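Local atomic coordinates of ribonucleoside-diphosphate reductase subunit beta (Bacillus halodurans C-125, PDB entry 2RCC), a protein that probably supplies precursors for DNA synthesis as the iron-binding small subunit of a ribonucleotide reductase that converts ribonucleoside diphosphates to deoxyribonucleoside diphosphates. Residues S106-L111 and V224-N229; T174-I179 and K232-E237. All blocks are in the same frame, centred on the assembly; numbering follows the deposited sequence. Where two conformers were deposited one is given.

Contact 1 of 2, residues S106-L111 and V224-N229; sequences SSLAAL and VYLFTN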
ATOM      1  N   SER A 106     -12.109   1.563  -6.214  1.00 15.99           N
ATOM      2  CA  SER A 106     -11.460   1.679  -4.912  1.00 14.03           C
ATOM      3  C   SER A 106     -10.784   0.392  -4.487  1.00 13.12           C
ATOM      4  O   SER A 106      -9.758   0.453  -3.779  1.00 12.63           O
ATOM      5  CB  SER A 106     -12.432   2.144  -3.829  1.00 12.56           C
ATOM      6  OG  SER A 106     -13.538   1.285  -3.729  1.00 14.16           O
ATOM      7  N   SER A 107     -11.354  -0.764  -4.872  1.00 13.65           N
ATOM      8  CA  SER A 107     -10.751  -2.064  -4.568  1.00 11.97           C
ATOM      9  C   SER A 107      -9.431  -2.246  -5.310  1.00 13.14           C
ATOM     10  O   SER A 107      -8.469  -2.744  -4.738  1.00 13.29           O
ATOM     11  CB  SER A 107     -11.688  -3.266  -4.810  1.00 16.24           C
ATOM     12  OG  SER A 107     -11.933  -3.476  -6.184  1.00 12.19           O
ATOM     13  N   LEU A 108      -9.368  -1.852  -6.579  1.00 15.44           N
ATOM     14  CA  LEU A 108      -8.127  -1.957  -7.334  1.00 14.25           C
ATOM     15  C   LEU A 108      -7.087  -0.957  -6.811  1.00 16.04           C
ATOM     16  O   LEU A 108      -5.900  -1.291  -6.724  1.00 14.26           O
ATOM     17  CB  LEU A 108      -8.373  -1.745  -8.842  1.00 15.27           C
ATOM     18  CG  LEU A 108      -9.349  -2.747  -9.515  1.00 12.64           C
ATOM     19  CD1 LEU A 108      -9.437  -2.519 -11.030  1.00  9.27           C
ATOM     20  CD2 LEU A 108      -8.977  -4.200  -9.239  1.00 14.02           C
ATOM     21  N   ALA A 109      -7.519   0.264  -6.462  1.00 13.50           N
ATOM     22  CA  ALA A 109      -6.614   1.258  -5.851  1.00 11.92           C
ATOM     23  C   ALA A 109      -6.028   0.684  -4.573  1.00 12.87           C
ATOM     24  O   ALA A 109      -4.830   0.804  -4.340  1.00 14.50           O
ATOM     25  CB  ALA A 109      -7.336   2.580  -5.618  1.00 14.96           C
ATOM     26  N   ALA A 110      -6.844   0.027  -3.747  1.00 12.61           N
ATOM     27  CA  ALA A 110      -6.341  -0.583  -2.510  1.00  9.84           C
ATOM     28  C   ALA A 110      -5.297  -1.682  -2.797  1.00 12.24           C
ATOM     29  O   ALA A 110      -4.249  -1.802  -2.110  1.00 12.63           O
ATOM     30  CB  ALA A 110      -7.497  -1.151  -1.691  1.00 10.04           C
ATOM     31  N   LEU A 111      -5.574  -2.500  -3.790  1.00 10.19           N
ATOM     32  CA  LEU A 111      -4.631  -3.573  -4.149  1.00 10.70           C
ATOM     33  C   LEU A 111      -3.304  -2.987  -4.651  1.00 12.09           C
ATOM     34  O   LEU A 111      -2.251  -3.535  -4.395  1.00 13.69           O
ATOM     35  CB  LEU A 111      -5.278  -4.566  -5.119  1.00 10.40           C
ATOM     36  CG  LEU A 111      -6.403  -5.479  -4.619  1.00  9.81           C
ATOM     37  CD1 LEU A 111      -7.122  -6.121  -5.836  1.00 15.79           C
ATOM     38  CD2 LEU A 111      -5.824  -6.505  -3.613  1.00 11.92           C
ATOM     39  N   VAL A 224       1.112 -10.301 -11.283  1.00 19.25           N
ATOM     40  CA  VAL A 224       0.826 -10.612 -12.702  1.00 19.01           C
ATOM     41  C   VAL A 224      -0.643 -11.005 -12.896  1.00 19.07           C
ATOM     42  O   VAL A 224      -1.253 -10.608 -13.852  1.00 17.76           O
ATOM     43  CB  VAL A 224       1.730 -11.756 -13.259  1.00 21.36           C
ATOM     44  CG1 VAL A 224       1.292 -12.152 -14.661  1.00 23.41           C
ATOM     45  CG2 VAL A 224       3.201 -11.329 -13.255  1.00 20.21           C
ATOM     46  N   TYR A 225      -1.202 -11.795 -11.973  1.00 18.83           N
ATOM     47  CA  TYR A 225      -2.605 -12.164 -12.017  1.00 18.39           C
ATOM     48  C   TYR A 225      -3.480 -10.883 -12.000  1.00 18.59           C
ATOM     49  O   TYR A 225      -4.388 -10.759 -12.821  1.00 19.06           O
ATOM     50  CB  TYR A 225      -2.939 -13.117 -10.859  1.00 18.57           C
ATOM     51  CG  TYR A 225      -4.386 -13.442 -10.658  1.00 23.00           C
ATOM     52  CD1 TYR A 225      -5.023 -14.444 -11.394  1.00 28.47           C
ATOM     53  CD2 TYR A 225      -5.131 -12.765  -9.700  1.00 24.47           C
ATOM     54  CE1 TYR A 225      -6.359 -14.728 -11.194  1.00 21.91           C
ATOM     55  CE2 TYR A 225      -6.445 -13.035  -9.517  1.00 22.84           C
ATOM     56  CZ  TYR A 225      -7.053 -14.011 -10.249  1.00 22.49           C
ATOM     57  OH  TYR A 225      -8.371 -14.247  -9.976  1.00 23.01           O
ATOM     58  N   LEU A 226      -3.162  -9.931 -11.129  1.00 17.95           N
ATOM     59  CA  LEU A 226      -3.894  -8.667 -11.065  1.00 17.77           C
ATOM     60  C   LEU A 226      -3.803  -7.908 -12.401  1.00 18.26           C
ATOM     61  O   LEU A 226      -4.822  -7.480 -12.974  1.00 15.90           O
ATOM     62  CB  LEU A 226      -3.358  -7.781  -9.946  1.00 16.79           C
ATOM     63  CG  LEU A 226      -3.983  -6.382  -9.790  1.00 19.62           C
ATOM     64  CD1 LEU A 226      -5.478  -6.451  -9.621  1.00 19.80           C
ATOM     65  CD2 LEU A 226      -3.304  -5.635  -8.668  1.00 19.69           C
ATOM     66  N   PHE A 227      -2.582  -7.710 -12.865  1.00 17.80           N
ATOM     67  CA  PHE A 227      -2.393  -6.967 -14.124  1.00 18.56           C
ATOM     68  C   PHE A 227      -3.024  -7.630 -15.353  1.00 17.96           C
ATOM     69  O   PHE A 227      -3.568  -6.943 -16.214  1.00 18.34           O
ATOM     70  CB  PHE A 227      -0.909  -6.695 -14.376  1.00 17.64           C
ATOM     71  CG  PHE A 227      -0.236  -5.851 -13.309  1.00 20.06           C
ATOM     72  CD1 PHE A 227      -0.773  -4.628 -12.930  1.00 27.34           C
ATOM     73  CD2 PHE A 227       1.010  -6.245 -12.764  1.00 23.64           C
ATOM     74  CE1 PHE A 227      -0.126  -3.841 -11.976  1.00 30.17           C
ATOM     75  CE2 PHE A 227       1.646  -5.467 -11.817  1.00 24.47           C
ATOM     76  CZ  PHE A 227       1.080  -4.278 -11.416  1.00 28.76           C
ATOM     77  N   THR A 228      -2.930  -8.949 -15.470  1.00 18.90           N
ATOM     78  CA  THR A 228      -3.544  -9.646 -16.603  1.00 17.04           C
ATOM     79  C   THR A 228      -5.078  -9.610 -16.556  1.00 17.80           C
ATOM     80  O   THR A 228      -5.753  -9.523 -17.599  1.00 17.25           O
ATOM     81  CB  THR A 228      -2.966 -11.083 -16.806  1.00 20.23           C
ATOM     82  OG1 THR A 228      -3.258 -11.903 -15.687  1.00 17.67           O
ATOM     83  CG2 THR A 228      -1.486 -11.044 -16.993  1.00 16.17           C
ATOM     84  N   ASN A 229      -5.642  -9.653 -15.354  1.00 19.13           N
ATOM     85  CA  ASN A 229      -7.073  -9.494 -15.164  1.00 19.76           C
ATOM     86  C   ASN A 229      -7.510  -8.097 -15.596  1.00 19.54           C
ATOM     87  O   ASN A 229      -8.480  -7.965 -16.335  1.00 21.89           O
ATOM     88  CB  ASN A 229      -7.502  -9.729 -13.710  1.00 18.52           C
ATOM     89  CG  ASN A 229      -7.669 -11.202 -13.336  1.00 25.42           C
ATOM     90  OD1 ASN A 229      -7.519 -12.085 -14.135  1.00 28.65           O
ATOM     91  ND2 ASN A 229      -8.011 -11.442 -12.091  1.00 32.17           N
TER
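Leu108 and Leu111 meet Leu226 in a small, wholly apolar helix-to-helix contact in the buried interior of the ferritin-like helical fold. It joins the first turns of helix 106-133 to the middle of helix 207-237. The evidence for a light touch is consistent: only 110 Å² is buried, no hydrogen bond spans the segments, and the nearest CA atoms across the segments, those of Leu111 and Leu226, are 8.6 Å apart. Side-chain carbons, mostly methyls, span that distance. Leu226 has CG anti to its backbone N (chi1 177°), which carries the isobutyl group across to the other helix, where its two branches divide the work. CD1 reaches both leucines, at 4.1 Å from Leu111 CD1 and 4.2 Å from Leu108 CD2, while CD2 lies 4.2 Å from Leu111 CB. Leu108 and Leu111, three residues apart, lie on the same side of their helix and both touch Leu226; the Leu226 side chain lies at a slant to each of the two. The side chain of Leu226 comes within about 6 Å of that of His223, a probable iron ligand one turn earlier on its helix, which places the contact beside the probable iron site. Trp40 and Leu44 also touch Leu226, and Tyr45 of helix 41-50 packs on Leu111. Ala109 packs on Met97 and Ala110 on Val120, both of the second subunit, whereas Phe227 turns to Val183 and Glu186 of helix 172-187.

Contact 2 of 2, residues T174-I179 and K232-E237; sequences TFLESI and KELLVE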
ATOM      1  N   THR A 174      -2.897   4.050 -23.848  1.00 20.28           N
ATOM      2  CA  THR A 174      -1.592   4.182 -23.159  1.00 20.88           C
ATOM      3  C   THR A 174      -1.618   3.510 -21.758  1.00 18.53           C
ATOM      4  O   THR A 174      -0.589   3.022 -21.274  1.00 20.28           O
ATOM      5  CB  THR A 174      -1.113   5.649 -23.087  1.00 19.81           C
ATOM      6  OG1 THR A 174      -2.058   6.457 -22.344  1.00 20.60           O
ATOM      7  CG2 THR A 174      -0.886   6.209 -24.490  1.00 18.90           C
ATOM      8  N   PHE A 175      -2.776   3.470 -21.099  1.00 18.60           N
ATOM      9  CA  PHE A 175      -2.914   2.755 -19.833  1.00 18.86           C
ATOM     10  C   PHE A 175      -2.731   1.251 -20.044  1.00 20.57           C
ATOM     11  O   PHE A 175      -2.029   0.580 -19.277  1.00 19.49           O
ATOM     12  CB  PHE A 175      -4.261   3.019 -19.185  1.00 17.38           C
ATOM     13  CG  PHE A 175      -4.338   2.521 -17.786  1.00 17.52           C
ATOM     14  CD1 PHE A 175      -4.746   1.225 -17.533  1.00 16.40           C
ATOM     15  CD2 PHE A 175      -3.973   3.333 -16.717  1.00 17.28           C
ATOM     16  CE1 PHE A 175      -4.809   0.728 -16.204  1.00 18.76           C
ATOM     17  CE2 PHE A 175      -4.031   2.840 -15.387  1.00 23.11           C
ATOM     18  CZ  PHE A 175      -4.455   1.534 -15.155  1.00 17.47           C
ATOM     19  N   LEU A 176      -3.375   0.717 -21.068  1.00 18.81           N
ATOM     20  CA  LEU A 176      -3.239  -0.699 -21.435  1.00 17.75           C
ATOM     21  C   LEU A 176      -1.770  -1.051 -21.756  1.00 16.98           C
ATOM     22  O   LEU A 176      -1.281  -2.070 -21.319  1.00 19.55           O
ATOM     23  CB  LEU A 176      -4.134  -1.029 -22.633  1.00 15.88           C
ATOM     24  CG  LEU A 176      -4.347  -2.515 -22.978  1.00 21.23           C
ATOM     25  CD1 LEU A 176      -5.246  -3.149 -21.942  1.00 23.39           C
ATOM     26  CD2 LEU A 176      -4.990  -2.681 -24.339  1.00 19.43           C
ATOM     27  N   GLU A 177      -1.090  -0.189 -22.510  1.00 18.38           N
ATOM     28  CA  GLU A 177       0.322  -0.363 -22.833  1.00 19.54           C
ATOM     29  C   GLU A 177       1.154  -0.451 -21.573  1.00 17.75           C
ATOM     30  O   GLU A 177       2.003  -1.317 -21.447  1.00 19.65           O
ATOM     31  CB  GLU A 177       0.820   0.771 -23.713  1.00 19.80           C
ATOM     32  CG  GLU A 177       0.214   0.747 -25.103  1.00 17.73           C
ATOM     33  CD  GLU A 177       0.527   1.982 -25.951  1.00 25.60           C
ATOM     34  OE1 GLU A 177       1.334   2.851 -25.519  1.00 27.77           O
ATOM     35  OE2 GLU A 177      -0.054   2.061 -27.064  1.00 24.76           O
ATOM     36  N   SER A 178       0.878   0.455 -20.645  1.00 16.17           N
ATOM     37  CA  SER A 178       1.516   0.509 -19.333  1.00 19.52           C
ATOM     38  C   SER A 178       1.278  -0.777 -18.502  1.00 17.54           C
ATOM     39  O   SER A 178       2.184  -1.259 -17.825  1.00 19.27           O
ATOM     40  CB  SER A 178       1.029   1.791 -18.628  1.00 21.29           C
ATOM     41  OG  SER A 178       1.440   1.819 -17.289  1.00 32.65           O
ATOM     42  N   ILE A 179       0.062  -1.331 -18.541  1.00 17.73           N
ATOM     43  CA  ILE A 179      -0.270  -2.634 -17.904  1.00 16.09           C
ATOM     44  C   ILE A 179       0.571  -3.770 -18.500  1.00 16.22           C
ATOM     45  O   ILE A 179       1.037  -4.654 -17.772  1.00 17.01           O
ATOM     46  CB  ILE A 179      -1.793  -2.987 -18.067  1.00 17.89           C
ATOM     47  CG1 ILE A 179      -2.651  -2.096 -17.174  1.00 18.92           C
ATOM     48  CG2 ILE A 179      -2.090  -4.477 -17.759  1.00 17.32           C
ATOM     49  CD1 ILE A 179      -2.580  -2.470 -15.665  1.00 16.37           C
ATOM     50  N   LYS A 232      -7.534  -7.904 -19.420  1.00 17.83           N
ATOM     51  CA  LYS A 232      -8.718  -8.541 -20.013  1.00 20.57           C
ATOM     52  C   LYS A 232     -10.013  -7.752 -19.795  1.00 21.60           C
ATOM     53  O   LYS A 232     -10.844  -7.684 -20.670  1.00 23.95           O
ATOM     54  CB  LYS A 232      -8.916  -9.931 -19.452  1.00 22.00           C
ATOM     55  CG  LYS A 232      -7.900 -10.938 -19.919  1.00 29.25           C
ATOM     56  CD  LYS A 232      -7.959 -12.142 -19.002  1.00 35.87           C
ATOM     57  CE  LYS A 232      -7.015 -13.184 -19.405  1.00 35.15           C
ATOM     58  NZ  LYS A 232      -6.532 -13.906 -18.172  1.00 32.30           N
ATOM     59  N   GLU A 233     -10.170  -7.143 -18.635  1.00 23.01           N
ATOM     60  CA  GLU A 233     -11.348  -6.353 -18.325  1.00 22.71           C
ATOM     61  C   GLU A 233     -11.326  -5.062 -19.134  1.00 21.60           C
ATOM     62  O   GLU A 233     -12.380  -4.571 -19.506  1.00 21.50           O
ATOM     63  CB  GLU A 233     -11.426  -6.038 -16.832  1.00 24.67           C
ATOM     64  CG  GLU A 233     -11.555  -7.261 -15.884  1.00 31.94           C
ATOM     65  CD  GLU A 233     -12.881  -8.022 -15.938  1.00 44.89           C
ATOM     66  OE1 GLU A 233     -13.846  -7.593 -16.650  1.00 27.50           O
ATOM     67  OE2 GLU A 233     -12.932  -9.047 -15.198  1.00 41.31           O
ATOM     68  N   LEU A 234     -10.146  -4.489 -19.374  1.00 20.64           N
ATOM     69  CA  LEU A 234     -10.048  -3.291 -20.200  1.00 20.14           C
ATOM     70  C   LEU A 234     -10.511  -3.545 -21.636  1.00 18.93           C
ATOM     71  O   LEU A 234     -11.094  -2.655 -22.246  1.00 21.09           O
ATOM     72  CB  LEU A 234      -8.642  -2.661 -20.170  1.00 19.16           C
ATOM     73  CG  LEU A 234      -8.259  -1.879 -18.913  1.00 18.15           C
ATOM     74  CD1 LEU A 234      -6.799  -1.482 -19.025  1.00 24.30           C
ATOM     75  CD2 LEU A 234      -9.201  -0.677 -18.691  1.00 18.92           C
ATOM     76  N   LEU A 235     -10.227  -4.737 -22.174  1.00 18.37           N
ATOM     77  CA  LEU A 235     -10.713  -5.120 -23.504  1.00 17.74           C
ATOM     78  C   LEU A 235     -12.245  -5.279 -23.512  1.00 16.80           C
ATOM     79  O   LEU A 235     -12.851  -4.982 -24.505  1.00 17.12           O
ATOM     80  CB  LEU A 235      -9.981  -6.359 -24.073  1.00 17.58           C
ATOM     81  CG  LEU A 235      -8.673  -6.075 -24.843  1.00 15.94           C
ATOM     82  CD1 LEU A 235      -7.700  -5.221 -24.117  1.00 22.32           C
ATOM     83  CD2 LEU A 235      -7.979  -7.378 -25.314  1.00 16.52           C
ATOM     84  N   VAL A 236     -12.852  -5.723 -22.410  1.00 18.03           N
ATOM     85  CA  VAL A 236     -14.328  -5.800 -22.297  1.00 18.43           C
ATOM     86  C   VAL A 236     -14.948  -4.389 -22.182  1.00 17.67           C
ATOM     87  O   VAL A 236     -15.960  -4.103 -22.822  1.00 18.08           O
ATOM     88  CB  VAL A 236     -14.758  -6.619 -21.038  1.00 17.91           C
ATOM     89  CG1 VAL A 236     -16.263  -6.528 -20.775  1.00 25.52           C
ATOM     90  CG2 VAL A 236     -14.318  -8.052 -21.182  1.00 22.09           C
ATOM     91  N   GLU A 237     -14.291  -3.509 -21.422  1.00 15.90           N
ATOM     92  CA  GLU A 237     -14.782  -2.156 -21.139  0.50 16.42           C
ATOM     93  C   GLU A 237     -14.586  -1.153 -22.291  1.00 16.31           C
ATOM     94  O   GLU A 237     -15.443  -0.292 -22.530  1.00 17.62           O
ATOM     95  CB  GLU A 237     -14.109  -1.652 -19.849  0.50 16.93           C
ATOM     96  CG  GLU A 237     -14.805  -0.473 -19.209  0.50 13.81           C
ATOM     97  CD  GLU A 237     -14.344  -0.183 -17.795  0.50 16.52           C
ATOM     98  OE1 GLU A 237     -14.252  -1.102 -16.959  0.50 26.52           O
ATOM     99  OE2 GLU A 237     -14.107   0.992 -17.483  0.50 16.28           O
TER
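Leu176, Phe175, Leu234 and Leu235 form the interface of two antiparallel helices in the ferritin-like bundle, where helix 172-187 packs against the last turns of helix 207-237. The segment axes run at 163° to one another and approach to 10.9 Å, a spacing bridged by three leucines and Phe175; 187 Å² is buried. The tight part centres on Leu234. Its CD1 sits 3.7 Å from Leu176 CD1 and also 3.7 Å from Phe175 CD1, arriving at the edge of the phenylalanine ring near the ring plane rather than over a face. Phe175 and Leu176 both have CG anti to the backbone N (chi1 -169° and -168°), and these two adjacent side chains hold the Leu234 methyl between them. Leu176 and Leu234 pass in opposite directions, which lets Leu176 CD1 also approach Leu234 CB at 3.9 Å. Leu23 packs on Phe175, and Phe231 and Thr246 on Leu176, extending the apolar layer beyond the two segments. The other side is looser. Val236 is exposed on the outer surface, and Lys232 points away from the partner helix, its NZ hydrogen-bonded to the backbone oxygen of Gln295. Partly exposed Leu235 borders this side, yet its side chain crosses that of Leu176 at about a right angle, with Leu235 CD1 3.7 Å from Leu176 CD2.

Contacts 1 and 2 have centres 12 Å apart and share helix 207-237, which meets helix 106-133 through residues 224-229 and helix 172-187 through residues 232-237. Along the chain the segments alternate, in the order 106-111, 174-179, 224-229, 232-237, so the two connections cross and join three helices that are well separated in sequence. The contacts also touch directly, with Phe227 O 3.3 Å from Ile179 CG2. All three helices carry probable iron ligands: Glu119 and His122 on the first, Glu186 on the second, Glu220 and His223 on the third. Contact 1 lies nearer that site, and contact 2 continues the packing toward the end of the shared helix.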